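Local coordinates for protein ABC-type amino acid transport system, periplasmic component (Caldanaerobacter subterraneus subsp. tengcongensis MB4, PDB 4YMX) that binds arginine in the cleft between its two lobes, serving as the substrate-binding protein of an amino acid ABC transporter, at residues G64-I69 with D121-S126; V117-L122 with G221-V226; R127-V132 with M207-M212; T148-I153 with S176-D181. One frame throughout, in Å; residues are numbered along the deposited sequence. Where two conformers were deposited one is given.

Contact 1 (G64-I69 with D121-S126); sequences GFDIDI and DLYYDS
Phe65, Tyr123 and Tyr124 gather their rings into an aromatic cluster between helix 65-77 and the end of strand 117-124. Phe65 directs its edge at the face of Tyr124, the planes inclined at 63°. Toward Tyr123 the geometry is oblique: Phe65 CE2 comes within 3.7 Å of Tyr123 CD1, near the plane of the tyrosine ring. A first torsion of -175°, with CG opposite the backbone N, swings the Phe65 ring out to both tyrosines.

A CH-pi contact adds to this, with Ile69 CD1 4.0 Å from the Tyr123 ring centroid and 29° off its normal. These elements belong to the lobe of the solute-binding protein fold that holds both chain ends, and Phe258 of its C-terminal helix stacks on Tyr124 and meets Phe65 edge-to-face.

One polar pair accompanies the rings. Tyr123 OH lies 2.6 Å from Asp66 OD1, consistent with a weak hydrogen bond, with carboxylate and ring nearly perpendicular. With a leucine at Tyr123, Asp66 OD1 would probably lose its close hydroxyl neighbour and Ile69 CD1 the ring face beneath it. The other carboxylate oxygen, Asp66 OD2, accepts the backbone N-H of Gly106, a residue of the arginine pocket.

Contact 2 (V117-L122 with G221-V226); sequences VDFSDL and GSAVAV
The ring of Phe119 meets the methyls of two alanines in the facing strand obliquely: its CE1 comes to 3.6 Å from Ala225 CB and its CD1 to 4.0 Å from Ala223 CB. Met107, Pro109, Arg113 and Lys114 also touch this side chain. The carboxylate of Asp118 is hydrogen-bonded through OD2 to the backbone N-H of Gly229, while Asp118 CB packs at 4.0 Å against Val226 CG2.

Backbone bonds fix the pairing. Asp118 and Val226 form an antiparallel hydrogen-bonded pair, and Phe119 with Ala225 is the non-hydrogen-bonded pair that follows. Ser120 N then donates to Val224 O at 2.8 Å. The return bond differs, because Val224 N gives its hydrogen to the hydroxyl Ser120 OG at 2.8 Å, with an angle of 157° at the hydrogen. A first torsion of 74° places OG between the backbone N and the carbonyl carbon of Ser120, where it also donates to Asp121 O at 2.8 Å. One hydroxyl thus joins both strands as the regular ladder ends.

Further on, Leu122 CD2 lies 3.8 Å from Gly221 C, at a site where any CB on Gly221 would clash with that methyl. Helix 231-247 packs on Ser120, Val224 and Val226, whereas helix 91-96 meets Val117 and Ala225. With 117-124 at its edge, beside 222-227, the mixed sheet has strand order 2-1-3-5-4, the topology typical of a lobe in type II periplasmic binding proteins.

Contact 3 (R127-V132 with M207-M212); sequences RQVVVV and MKILYM
Val130 pairs with Leu210, and Val132 with Lys208, as antiparallel hydrogen-bonded pairs, each closed by two reciprocal N-H...O bonds. The bond from Leu210 N to Val130 O is the shortest of the four, at 2.7 Å and 170°. Between them sits the non-hydrogen-bonded pair Val131 and Ile209. The strand directions differ by 148°, so the ladder is twisted. It forms the edge of the mixed five-stranded sheet in the second lobe of this solute-binding protein, strand order 3-2-4-1-5, with 207-210 outermost.

Side chains alternate between the two faces. On the face of Val130 and Val132, Val132 CG2 lies 3.7 Å from Lys208 CE and 3.8 Å from Leu210 CD1, so one methyl is flanked by two neighbours. Lys208 starts with a chi1 of 65° and then runs extended, which carries CG and CE obliquely past that methyl. Farther along, Val130 CG2 touches Met212 SD at 3.8 Å. The opposite face holds Val131 and Ile209, and helix 175-183 packs there on Val131 and Met207.

Val129 spreads its branches: CG2 meets Ile209 CG2 at 3.6 Å and CG1 meets Tyr211 CE1 at 3.7 Å. Ile209 CG2 also sits over one face of the Tyr211 ring, near its rim, while Arg127 CD approaches that ring at its edge. The Tyr211 hydroxyl is hydrogen-bonded to Asp194. Beyond the last strand bond a water continues the link, donating to Gln128 O at 2.7 Å and to Met212 O at 2.9 Å.

Contact 4 (T148-I153 with S176-D181); sequences TIAVQI and SDEFMD. With ARG (arginine), chain C.
Glu178 meets strand 148-152 through an extended side chain: chi1 of -60° sets CG opposite its own carbonyl carbon, and a nearly straight chi2 carries the carboxylate to Val151 and Gln152. Gln152, with chi1 of 179° and CG opposite the backbone N, extends toward the bound arginine, and the two side chains cross at about a right angle. The setting is a beta-alpha-beta crossover, in which helix 175-183 links strand 168-172 to 189-193 and packs over the strand between them, running nearly antiparallel to it (164°).

Packing is narrow. Ala150 CB rests 4.0 Å from Glu178 CB, and Glu178 OE2 comes to 3.1 Å from Gln152 CB. Although Glu178 OE2 is also near Gln152 N, the angle there is too poor for a hydrogen bond. A water makes the polar link instead, accepting from Gln152 N at 3.0 Å and donating to Glu178 OE1 at 2.7 Å. Were Glu178 replaced by an alanine, this water would probably lose its carboxylate acceptor and a gap would open against the strand backbone. Asp181, one turn on, forms salt bridges with Lys170 and Arg186.

The Gln152 amide is held by NE2, which donates to Asn173 O and weakly to Asp46 OD2. Its other end serves the pocket: Gln152 OE1 accepts from NH1 of the bound arginine at 2.9 Å.

Overall arrangement
Contacts 1 and 2 share Asp121 and Leu122 on strand 117-124 and lie in one lobe, their centres 10 Å apart; Tyr123 and Tyr124 extend the pairing to Ser222 with probable backbone hydrogen bonds. Contacts 3 and 4 belong to the other lobe's sheet, centres 13 Å apart, and touch where Met207 CE packs on Phe179 O at 3.4 Å. Residues 126 and 127 join contact 1 directly to contact 3, so this chain crossing links the lobes. The arginine lies in the cleft: contact 4 reaches it through Gln152, whereas the side chain of Ser222 in contact 2 is about 5 Å away and that of Asp66 in contact 1 about 6 Å.

Contact 1 (G64-I69 with D121-S126)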
loop_
_atom_site.group_PDB
_atom_site.type_symbol
_atom_site.label_atom_id
_atom_site.label_comp_id
_atom_site.label_asym_id
_atom_site.label_seq_id
_atom_site.Cartn_x
_atom_site.Cartn_y
_atom_site.Cartn_z
ATOM N N GLY A 64 3.212 4.331 -10.770
ATOM C CA GLY A 64 3.136 4.905 -9.440
ATOM C C GLY A 64 4.499 5.098 -8.816
ATOM O O GLY A 64 5.524 4.738 -9.398
ATOM N N PHE A 65 4.500 5.656 -7.614
ATOM C CA PHE A 65 5.725 5.908 -6.863
ATOM C C PHE A 65 6.541 4.630 -6.682
ATOM O O PHE A 65 7.757 4.618 -6.891
ATOM C CB PHE A 65 5.330 6.508 -5.510
ATOM C CG PHE A 65 6.476 6.931 -4.643
ATOM C CD1 PHE A 65 7.393 7.884 -5.074
ATOM C CD2 PHE A 65 6.582 6.443 -3.353
ATOM C CE1 PHE A 65 8.427 8.292 -4.246
ATOM C CE2 PHE A 65 7.613 6.853 -2.517
ATOM C CZ PHE A 65 8.535 7.780 -2.965
ATOM N N ASP A 66 5.872 3.544 -6.310
ATOM C CA ASP A 66 6.574 2.279 -6.111
ATOM C C ASP A 66 7.153 1.738 -7.402
ATOM O O ASP A 66 8.201 1.079 -7.388
ATOM C CB ASP A 66 5.664 1.220 -5.490
ATOM C CG ASP A 66 5.424 1.440 -4.003
ATOM O OD1 ASP A 66 6.086 2.292 -3.388
ATOM O OD2 ASP A 66 4.589 0.710 -3.435
ATOM N N ILE A 67 6.473 1.989 -8.513
ATOM C CA ILE A 67 6.974 1.533 -9.807
ATOM C C ILE A 67 8.210 2.333 -10.232
ATOM O O ILE A 67 9.163 1.770 -10.777
ATOM C CB ILE A 67 5.905 1.608 -10.903
ATOM C CG1 ILE A 67 4.628 0.897 -10.454
ATOM C CG2 ILE A 67 6.439 1.022 -12.209
ATOM C CD1 ILE A 67 4.827 -0.495 -9.908
ATOM N N ASP A 68 8.209 3.636 -9.975
ATOM C CA ASP A 68 9.395 4.429 -10.260
ATOM C C ASP A 68 10.585 3.936 -9.445
ATOM O O ASP A 68 11.708 3.866 -9.958
ATOM C CB ASP A 68 9.139 5.912 -10.022
ATOM C CG ASP A 68 8.192 6.509 -11.045
ATOM O OD1 ASP A 68 7.871 5.845 -12.057
ATOM O OD2 ASP A 68 7.763 7.660 -10.830
ATOM N N ILE A 69 10.348 3.568 -8.190
ATOM C CA ILE A 69 11.429 3.046 -7.360
ATOM C C ILE A 69 11.911 1.707 -7.926
ATOM O O ILE A 69 13.118 1.457 -8.033
ATOM C CB ILE A 69 10.986 2.892 -5.886
ATOM C CG1 ILE A 69 10.719 4.277 -5.286
ATOM C CG2 ILE A 69 12.029 2.138 -5.078
ATOM C CD1 ILE A 69 10.114 4.250 -3.892
ATOM N N ASP A 121 15.349 -0.235 4.173
ATOM C CA ASP A 121 15.069 0.994 4.893
ATOM C C ASP A 121 13.723 1.539 4.428
ATOM O O ASP A 121 13.289 1.277 3.296
ATOM C CB ASP A 121 16.165 2.023 4.611
ATOM C CG ASP A 121 17.518 1.600 5.152
ATOM O OD1 ASP A 121 17.571 1.080 6.285
ATOM O OD2 ASP A 121 18.528 1.813 4.450
ATOM N N LEU A 122 13.056 2.294 5.294
ATOM C CA LEU A 122 11.806 2.947 4.906
ATOM C C LEU A 122 12.050 3.933 3.765
ATOM O O LEU A 122 13.081 4.621 3.731
ATOM C CB LEU A 122 11.185 3.692 6.088
ATOM C CG LEU A 122 10.659 2.863 7.253
ATOM C CD1 LEU A 122 10.324 3.776 8.408
ATOM C CD2 LEU A 122 9.427 2.088 6.834
ATOM N N TYR A 123 11.106 4.009 2.828
ATOM C CA TYR A 123 11.212 4.981 1.741
ATOM C C TYR A 123 10.040 5.975 1.713
ATOM O O TYR A 123 10.037 6.909 0.904
ATOM C CB TYR A 123 11.372 4.292 0.375
ATOM C CG TYR A 123 10.178 3.466 -0.034
ATOM C CD1 TYR A 123 9.044 4.066 -0.574
ATOM C CD2 TYR A 123 10.178 2.083 0.118
ATOM C CE1 TYR A 123 7.946 3.315 -0.938
ATOM C CE2 TYR A 123 9.075 1.325 -0.259
ATOM C CZ TYR A 123 7.967 1.951 -0.781
ATOM O OH TYR A 123 6.865 1.211 -1.142
ATOM N N TYR A 124 9.041 5.771 2.573
ATOM C CA TYR A 124 7.955 6.734 2.716
ATOM C C TYR A 124 7.201 6.488 4.012
ATOM O O TYR A 124 7.138 5.361 4.479
ATOM C CB TYR A 124 7.005 6.678 1.508
ATOM C CG TYR A 124 6.350 8.016 1.214
ATOM C CD1 TYR A 124 7.114 9.111 0.846
ATOM C CD2 TYR A 124 4.979 8.181 1.309
ATOM C CE1 TYR A 124 6.533 10.342 0.582
ATOM C CE2 TYR A 124 4.385 9.414 1.058
ATOM C CZ TYR A 124 5.169 10.486 0.687
ATOM O OH TYR A 124 4.602 11.719 0.429
ATOM N N ASP A 125 6.628 7.530 4.597
ATOM C CA ASP A 125 5.853 7.378 5.812
ATOM C C ASP A 125 4.423 6.991 5.403
ATOM O O ASP A 125 4.069 7.030 4.221
ATOM C CB ASP A 125 5.888 8.683 6.614
ATOM C CG ASP A 125 5.343 8.528 8.023
ATOM O OD1 ASP A 125 5.226 7.380 8.519
ATOM O OD2 ASP A 125 5.043 9.569 8.646
ATOM N N SER A 126 3.603 6.595 6.365
ATOM C CA SER A 126 2.183 6.398 6.086
ATOM C C SER A 126 1.354 6.568 7.351
ATOM O O SER A 126 1.882 6.517 8.474
ATOM C CB SER A 126 1.908 5.024 5.446
ATOM O OG SER A 126 2.222 3.970 6.339
#

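Contact 2 (V117-L122 with G221-V226)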
loop_
_atom_site.group_PDB
_atom_site.type_symbol
_atom_site.label_atom_id
_atom_site.label_comp_id
_atom_site.label_asym_id
_atom_site.label_seq_id
_atom_site.Cartn_x
_atom_site.Cartn_y
_atom_site.Cartn_z
ATOM N N VAL A 117 10.243 -12.358 5.926
ATOM C CA VAL A 117 10.975 -11.730 4.828
ATOM C C VAL A 117 11.874 -10.617 5.372
ATOM O O VAL A 117 11.768 -10.242 6.539
ATOM C CB VAL A 117 10.019 -11.164 3.747
ATOM C CG1 VAL A 117 9.150 -12.271 3.153
ATOM C CG2 VAL A 117 9.155 -10.037 4.323
ATOM N N ASP A 118 12.766 -10.095 4.532
ATOM C CA ASP A 118 13.636 -8.996 4.938
ATOM C C ASP A 118 13.174 -7.688 4.299
ATOM O O ASP A 118 12.730 -7.670 3.151
ATOM C CB ASP A 118 15.087 -9.274 4.535
ATOM C CG ASP A 118 15.727 -10.371 5.356
ATOM O OD1 ASP A 118 15.275 -10.616 6.492
ATOM O OD2 ASP A 118 16.697 -10.979 4.867
ATOM N N PHE A 119 13.308 -6.594 5.038
ATOM C CA PHE A 119 12.870 -5.288 4.550
ATOM C C PHE A 119 14.007 -4.296 4.393
ATOM O O PHE A 119 14.960 -4.266 5.183
ATOM C CB PHE A 119 11.813 -4.680 5.473
ATOM C CG PHE A 119 10.475 -5.339 5.372
ATOM C CD1 PHE A 119 9.555 -4.931 4.414
ATOM C CD2 PHE A 119 10.134 -6.368 6.234
ATOM C CE1 PHE A 119 8.307 -5.546 4.322
ATOM C CE2 PHE A 119 8.895 -6.984 6.149
ATOM C CZ PHE A 119 7.979 -6.572 5.187
ATOM N N SER A 120 13.880 -3.469 3.364
ATOM C CA SER A 120 14.767 -2.334 3.172
ATOM C C SER A 120 14.513 -1.262 4.214
ATOM O O SER A 120 13.580 -1.345 5.021
ATOM C CB SER A 120 14.527 -1.740 1.786
ATOM O OG SER A 120 13.292 -1.024 1.772
ATOM N N ASP A 121 15.349 -0.235 4.173
ATOM C CA ASP A 121 15.069 0.994 4.893
ATOM C C ASP A 121 13.723 1.539 4.428
ATOM O O ASP A 121 13.289 1.277 3.296
ATOM C CB ASP A 121 16.165 2.023 4.611
ATOM C CG ASP A 121 17.518 1.600 5.152
ATOM O OD1 ASP A 121 17.571 1.080 6.285
ATOM O OD2 ASP A 121 18.528 1.813 4.450
ATOM N N LEU A 122 13.056 2.294 5.294
ATOM C CA LEU A 122 11.806 2.947 4.906
ATOM C C LEU A 122 12.050 3.933 3.765
ATOM O O LEU A 122 13.081 4.621 3.731
ATOM C CB LEU A 122 11.185 3.692 6.088
ATOM C CG LEU A 122 10.659 2.863 7.253
ATOM C CD1 LEU A 122 10.324 3.776 8.408
ATOM C CD2 LEU A 122 9.427 2.088 6.834
ATOM N N GLY A 221 4.705 3.327 7.749
ATOM C CA GLY A 221 5.783 3.443 6.787
ATOM C C GLY A 221 5.768 2.338 5.752
ATOM O O GLY A 221 5.129 1.301 5.939
ATOM N N SER A 222 6.480 2.567 4.653
ATOM C CA SER A 222 6.605 1.581 3.583
ATOM C C SER A 222 8.068 1.254 3.286
ATOM O O SER A 222 8.938 2.125 3.353
ATOM C CB SER A 222 5.923 2.085 2.319
ATOM O OG SER A 222 4.553 2.325 2.583
ATOM N N ALA A 223 8.330 -0.013 2.985
ATOM C CA ALA A 223 9.676 -0.490 2.678
ATOM C C ALA A 223 9.597 -1.575 1.620
ATOM O O ALA A 223 8.531 -2.141 1.394
ATOM C CB ALA A 223 10.360 -1.016 3.936
ATOM N N VAL A 224 10.726 -1.863 0.976
ATOM C CA VAL A 224 10.799 -2.933 -0.015
ATOM C C VAL A 224 11.057 -4.250 0.701
ATOM O O VAL A 224 11.880 -4.313 1.616
ATOM C CB VAL A 224 11.925 -2.677 -1.037
ATOM C CG1 VAL A 224 12.062 -3.849 -1.995
ATOM C CG2 VAL A 224 11.657 -1.395 -1.807
ATOM N N ALA A 225 10.337 -5.296 0.304
ATOM C CA ALA A 225 10.578 -6.631 0.853
ATOM C C ALA A 225 11.314 -7.530 -0.124
ATOM O O ALA A 225 11.070 -7.508 -1.342
ATOM C CB ALA A 225 9.276 -7.296 1.282
ATOM N N VAL A 226 12.281 -8.279 0.407
ATOM C CA VAL A 226 12.955 -9.333 -0.349
ATOM C C VAL A 226 12.906 -10.619 0.457
ATOM O O VAL A 226 12.600 -10.607 1.652
ATOM C CB VAL A 226 14.435 -8.994 -0.709
ATOM C CG1 VAL A 226 14.514 -7.718 -1.545
ATOM C CG2 VAL A 226 15.301 -8.886 0.551
#

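Contact 3 (R127-V132 with M207-M212)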
loop_
_atom_site.group_PDB
_atom_site.type_symbol
_atom_site.label_atom_id
_atom_site.label_comp_id
_atom_site.label_asym_id
_atom_site.label_seq_id
_atom_site.Cartn_x
_atom_site.Cartn_y
_atom_site.Cartn_z
ATOM N N ARG A 127 0.051 6.772 7.159
ATOM C CA ARG A 127 -0.893 6.987 8.246
ATOM C C ARG A 127 -2.221 6.308 7.913
ATOM O O ARG A 127 -2.727 6.446 6.803
ATOM C CB ARG A 127 -1.123 8.490 8.439
ATOM C CG ARG A 127 -2.133 8.850 9.525
ATOM C CD ARG A 127 -2.620 10.290 9.378
ATOM N NE ARG A 127 -1.522 11.255 9.391
ATOM C CZ ARG A 127 -0.989 11.764 10.498
ATOM N NH1 ARG A 127 -1.446 11.398 11.688
ATOM N NH2 ARG A 127 0.004 12.638 10.416
ATOM N N GLN A 128 -2.777 5.577 8.876
ATOM C CA GLN A 128 -4.110 4.989 8.729
ATOM C C GLN A 128 -5.174 6.042 8.971
ATOM O O GLN A 128 -5.064 6.851 9.901
ATOM C CB GLN A 128 -4.313 3.851 9.737
ATOM C CG GLN A 128 -3.327 2.719 9.586
ATOM C CD GLN A 128 -3.406 2.074 8.225
ATOM O OE1 GLN A 128 -4.485 1.681 7.774
ATOM N NE2 GLN A 128 -2.264 1.968 7.552
ATOM N N VAL A 129 -6.211 6.018 8.141
ATOM C CA VAL A 129 -7.366 6.873 8.344
ATOM C C VAL A 129 -8.645 6.070 8.143
ATOM O O VAL A 129 -8.619 4.910 7.742
ATOM C CB VAL A 129 -7.383 8.084 7.387
ATOM C CG1 VAL A 129 -6.084 8.887 7.491
ATOM C CG2 VAL A 129 -7.657 7.651 5.950
ATOM N N VAL A 130 -9.770 6.705 8.432
ATOM C CA VAL A 130 -11.074 6.110 8.207
ATOM C C VAL A 130 -11.780 6.884 7.090
ATOM O O VAL A 130 -11.721 8.114 7.041
ATOM C CB VAL A 130 -11.903 6.137 9.499
ATOM C CG1 VAL A 130 -13.335 5.683 9.229
ATOM C CG2 VAL A 130 -11.248 5.252 10.565
ATOM N N VAL A 131 -12.401 6.164 6.164
ATOM C CA VAL A 131 -13.205 6.783 5.119
ATOM C C VAL A 131 -14.677 6.448 5.354
ATOM O O VAL A 131 -15.022 5.296 5.628
ATOM C CB VAL A 131 -12.799 6.289 3.706
ATOM C CG1 VAL A 131 -13.631 6.995 2.636
ATOM C CG2 VAL A 131 -11.314 6.521 3.455
ATOM N N VAL A 132 -15.539 7.459 5.263
ATOM C CA VAL A 132 -16.986 7.287 5.413
ATOM C C VAL A 132 -17.687 8.122 4.349
ATOM O O VAL A 132 -17.054 8.954 3.698
ATOM C CB VAL A 132 -17.482 7.727 6.820
ATOM C CG1 VAL A 132 -16.849 6.868 7.909
ATOM C CG2 VAL A 132 -17.204 9.210 7.056
ATOM N N MET A 207 -17.481 10.897 -0.514
ATOM C CA MET A 207 -16.788 10.355 0.649
ATOM C C MET A 207 -15.859 11.388 1.289
ATOM O O MET A 207 -15.422 12.348 0.644
ATOM C CB MET A 207 -15.986 9.111 0.252
ATOM C CG MET A 207 -16.855 7.943 -0.188
ATOM S SD MET A 207 -15.829 6.585 -0.755
ATOM C CE MET A 207 -17.065 5.440 -1.366
ATOM N N LYS A 208 -15.547 11.165 2.562
ATOM C CA LYS A 208 -14.629 12.021 3.304
ATOM C C LYS A 208 -13.708 11.190 4.183
ATOM O O LYS A 208 -14.026 10.052 4.544
ATOM C CB LYS A 208 -15.389 13.051 4.151
ATOM C CG LYS A 208 -16.226 12.440 5.248
ATOM C CD LYS A 208 -17.016 13.498 5.997
ATOM C CE LYS A 208 -17.914 12.823 7.015
ATOM N NZ LYS A 208 -18.700 13.844 7.766
ATOM N N ILE A 209 -12.565 11.768 4.522
ATOM C CA ILE A 209 -11.595 11.130 5.392
ATOM C C ILE A 209 -11.790 11.651 6.810
ATOM O O ILE A 209 -11.911 12.861 7.023
ATOM C CB ILE A 209 -10.178 11.456 4.921
ATOM C CG1 ILE A 209 -9.961 10.875 3.525
ATOM C CG2 ILE A 209 -9.140 10.922 5.901
ATOM C CD1 ILE A 209 -8.655 11.308 2.857
ATOM N N LEU A 210 -11.837 10.732 7.769
ATOM C CA LEU A 210 -11.789 11.084 9.180
ATOM C C LEU A 210 -10.414 10.722 9.733
ATOM O O LEU A 210 -9.987 9.555 9.690
ATOM C CB LEU A 210 -12.892 10.379 9.970
ATOM C CG LEU A 210 -14.303 10.697 9.480
ATOM C CD1 LEU A 210 -15.351 9.935 10.277
ATOM C CD2 LEU A 210 -14.567 12.196 9.529
ATOM N N TYR A 211 -9.710 11.738 10.223
ATOM C CA TYR A 211 -8.402 11.556 10.845
ATOM C C TYR A 211 -8.575 11.238 12.322
ATOM O O TYR A 211 -8.683 12.139 13.157
ATOM C CB TYR A 211 -7.537 12.811 10.647
ATOM C CG TYR A 211 -7.187 13.013 9.191
ATOM C CD1 TYR A 211 -6.072 12.405 8.641
ATOM C CD2 TYR A 211 -7.994 13.772 8.355
ATOM C CE1 TYR A 211 -5.756 12.559 7.303
ATOM C CE2 TYR A 211 -7.692 13.926 7.005
ATOM C CZ TYR A 211 -6.565 13.317 6.491
ATOM O OH TYR A 211 -6.269 13.467 5.156
ATOM N N MET A 212 -8.618 9.954 12.650
ATOM C CA MET A 212 -8.796 9.531 14.037
ATOM C C MET A 212 -7.467 9.084 14.608
ATOM O O MET A 212 -6.832 8.193 14.047
ATOM C CB MET A 212 -9.781 8.371 14.098
ATOM C CG MET A 212 -11.105 8.657 13.429
ATOM S SD MET A 212 -12.215 7.272 13.662
ATOM C CE MET A 212 -13.698 7.876 12.878
HETATM O O HOH W 1 -6.051 8.893 11.318
#

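Contact 4 (T148-I153 with S176-D181)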
loop_
_atom_site.group_PDB
_atom_site.type_symbol
_atom_site.label_atom_id
_atom_site.label_comp_id
_atom_site.label_asym_id
_atom_site.label_seq_id
_atom_site.Cartn_x
_atom_site.Cartn_y
_atom_site.Cartn_z
ATOM N N THR A 148 -19.714 -2.167 10.577
ATOM C CA THR A 148 -19.148 -3.004 9.526
ATOM C C THR A 148 -18.042 -2.203 8.856
ATOM O O THR A 148 -18.285 -1.135 8.290
ATOM C CB THR A 148 -20.221 -3.429 8.515
ATOM O OG1 THR A 148 -21.228 -4.189 9.200
ATOM C CG2 THR A 148 -19.624 -4.295 7.393
ATOM N N ILE A 149 -16.819 -2.708 8.961
ATOM C CA ILE A 149 -15.642 -1.974 8.502
ATOM C C ILE A 149 -14.929 -2.763 7.413
ATOM O O ILE A 149 -14.503 -3.900 7.638
ATOM C CB ILE A 149 -14.675 -1.727 9.669
ATOM C CG1 ILE A 149 -15.418 -1.074 10.841
ATOM C CG2 ILE A 149 -13.481 -0.886 9.203
ATOM C CD1 ILE A 149 -15.967 0.293 10.546
ATOM N N ALA A 150 -14.806 -2.165 6.222
ATOM C CA ALA A 150 -14.117 -2.821 5.113
ATOM C C ALA A 150 -12.615 -2.610 5.235
ATOM O O ALA A 150 -12.149 -1.491 5.488
ATOM C CB ALA A 150 -14.619 -2.312 3.775
ATOM N N VAL A 151 -11.859 -3.699 5.075
ATOM C CA VAL A 151 -10.402 -3.676 5.145
ATOM C C VAL A 151 -9.804 -4.655 4.152
ATOM O O VAL A 151 -10.461 -5.622 3.745
ATOM C CB VAL A 151 -9.872 -4.053 6.550
ATOM C CG1 VAL A 151 -10.269 -2.995 7.578
ATOM C CG2 VAL A 151 -10.364 -5.429 6.969
ATOM N N GLN A 152 -8.542 -4.428 3.807
ATOM C CA GLN A 152 -7.829 -5.311 2.902
ATOM C C GLN A 152 -7.182 -6.454 3.680
ATOM O O GLN A 152 -6.480 -6.239 4.675
ATOM C CB GLN A 152 -6.782 -4.537 2.091
ATOM C CG GLN A 152 -5.982 -5.409 1.141
ATOM C CD GLN A 152 -5.221 -4.592 0.126
ATOM O OE1 GLN A 152 -4.560 -3.602 0.464
ATOM N NE2 GLN A 152 -5.338 -4.975 -1.137
ATOM N N ILE A 153 -7.445 -7.673 3.232
ATOM C CA ILE A 153 -6.876 -8.856 3.867
ATOM C C ILE A 153 -5.355 -8.798 3.909
ATOM O O ILE A 153 -4.703 -8.522 2.900
ATOM C CB ILE A 153 -7.296 -10.119 3.129
ATOM C CG1 ILE A 153 -8.808 -10.287 3.226
ATOM C CG2 ILE A 153 -6.613 -11.349 3.719
ATOM C CD1 ILE A 153 -9.355 -11.186 2.154
ATOM N N SER A 176 -9.990 -1.556 -4.192
ATOM C CA SER A 176 -11.034 -1.024 -5.055
ATOM C C SER A 176 -12.423 -1.537 -4.654
ATOM O O SER A 176 -13.405 -0.806 -4.736
ATOM C CB SER A 176 -10.735 -1.353 -6.516
ATOM O OG SER A 176 -10.508 -2.744 -6.667
ATOM N N ASP A 177 -12.500 -2.772 -4.174
ATOM C CA ASP A 177 -13.777 -3.326 -3.735
ATOM C C ASP A 177 -14.258 -2.751 -2.414
ATOM O O ASP A 177 -15.461 -2.677 -2.165
ATOM C CB ASP A 177 -13.712 -4.851 -3.700
ATOM C CG ASP A 177 -13.606 -5.434 -5.079
ATOM O OD1 ASP A 177 -14.501 -5.155 -5.906
ATOM O OD2 ASP A 177 -12.609 -6.128 -5.361
ATOM N N GLU A 178 -13.328 -2.311 -1.574
ATOM C CA GLU A 178 -13.685 -1.654 -0.323
ATOM C C GLU A 178 -14.401 -0.345 -0.597
ATOM O O GLU A 178 -15.378 -0.006 0.073
ATOM C CB GLU A 178 -12.433 -1.416 0.519
ATOM C CG GLU A 178 -11.709 -2.709 0.872
ATOM C CD GLU A 178 -10.354 -2.460 1.484
ATOM O OE1 GLU A 178 -10.245 -1.598 2.390
ATOM O OE2 GLU A 178 -9.383 -3.120 1.047
ATOM N N PHE A 179 -13.911 0.400 -1.581
ATOM C CA PHE A 179 -14.563 1.643 -1.948
ATOM C C PHE A 179 -15.917 1.421 -2.604
ATOM O O PHE A 179 -16.859 2.184 -2.357
ATOM C CB PHE A 179 -13.632 2.514 -2.793
ATOM C CG PHE A 179 -12.609 3.238 -1.966
ATOM C CD1 PHE A 179 -12.881 4.506 -1.486
ATOM C CD2 PHE A 179 -11.411 2.619 -1.610
ATOM C CE1 PHE A 179 -11.960 5.174 -0.692
ATOM C CE2 PHE A 179 -10.483 3.279 -0.819
ATOM C CZ PHE A 179 -10.765 4.560 -0.359
ATOM N N MET A 180 -16.037 0.358 -3.396
ATOM C CA MET A 180 -17.334 0.004 -3.954
ATOM C C MET A 180 -18.319 -0.369 -2.842
ATOM O O MET A 180 -19.492 0.012 -2.890
ATOM C CB MET A 180 -17.193 -1.123 -4.981
ATOM C CG MET A 180 -16.497 -0.677 -6.262
ATOM S SD MET A 180 -15.875 -2.066 -7.241
ATOM C CE MET A 180 -17.405 -2.888 -7.672
ATOM N N ASP A 181 -17.833 -1.077 -1.825
ATOM C CA ASP A 181 -18.664 -1.436 -0.678
ATOM C C ASP A 181 -19.212 -0.196 0.018
ATOM O O ASP A 181 -20.405 -0.102 0.312
ATOM C CB ASP A 181 -17.860 -2.237 0.351
ATOM C CG ASP A 181 -17.635 -3.665 -0.057
ATOM O OD1 ASP A 181 -18.380 -4.180 -0.921
ATOM O OD2 ASP A 181 -16.714 -4.286 0.516
HETATM N N ARG C . 0.650 -0.424 4.406
HETATM C CA ARG C . -0.359 -1.494 4.623
HETATM C C ARG C . 0.319 -2.823 4.904
HETATM O O ARG C . 1.537 -2.943 4.788
HETATM C CB ARG C . -1.270 -1.622 3.401
HETATM C CG ARG C . -0.526 -1.842 2.098
HETATM C CD ARG C . -1.470 -2.234 0.973
HETATM N NE ARG C . -0.817 -2.123 -0.323
HETATM C CZ ARG C . -1.398 -2.397 -1.484
HETATM N NH1 ARG C . -2.654 -2.809 -1.533
HETATM N NH2 ARG C . -0.710 -2.261 -2.602
HETATM O OXT ARG C . -0.342 -3.799 5.255
HETATM O O HOH W 2 -7.863 -1.471 3.575
#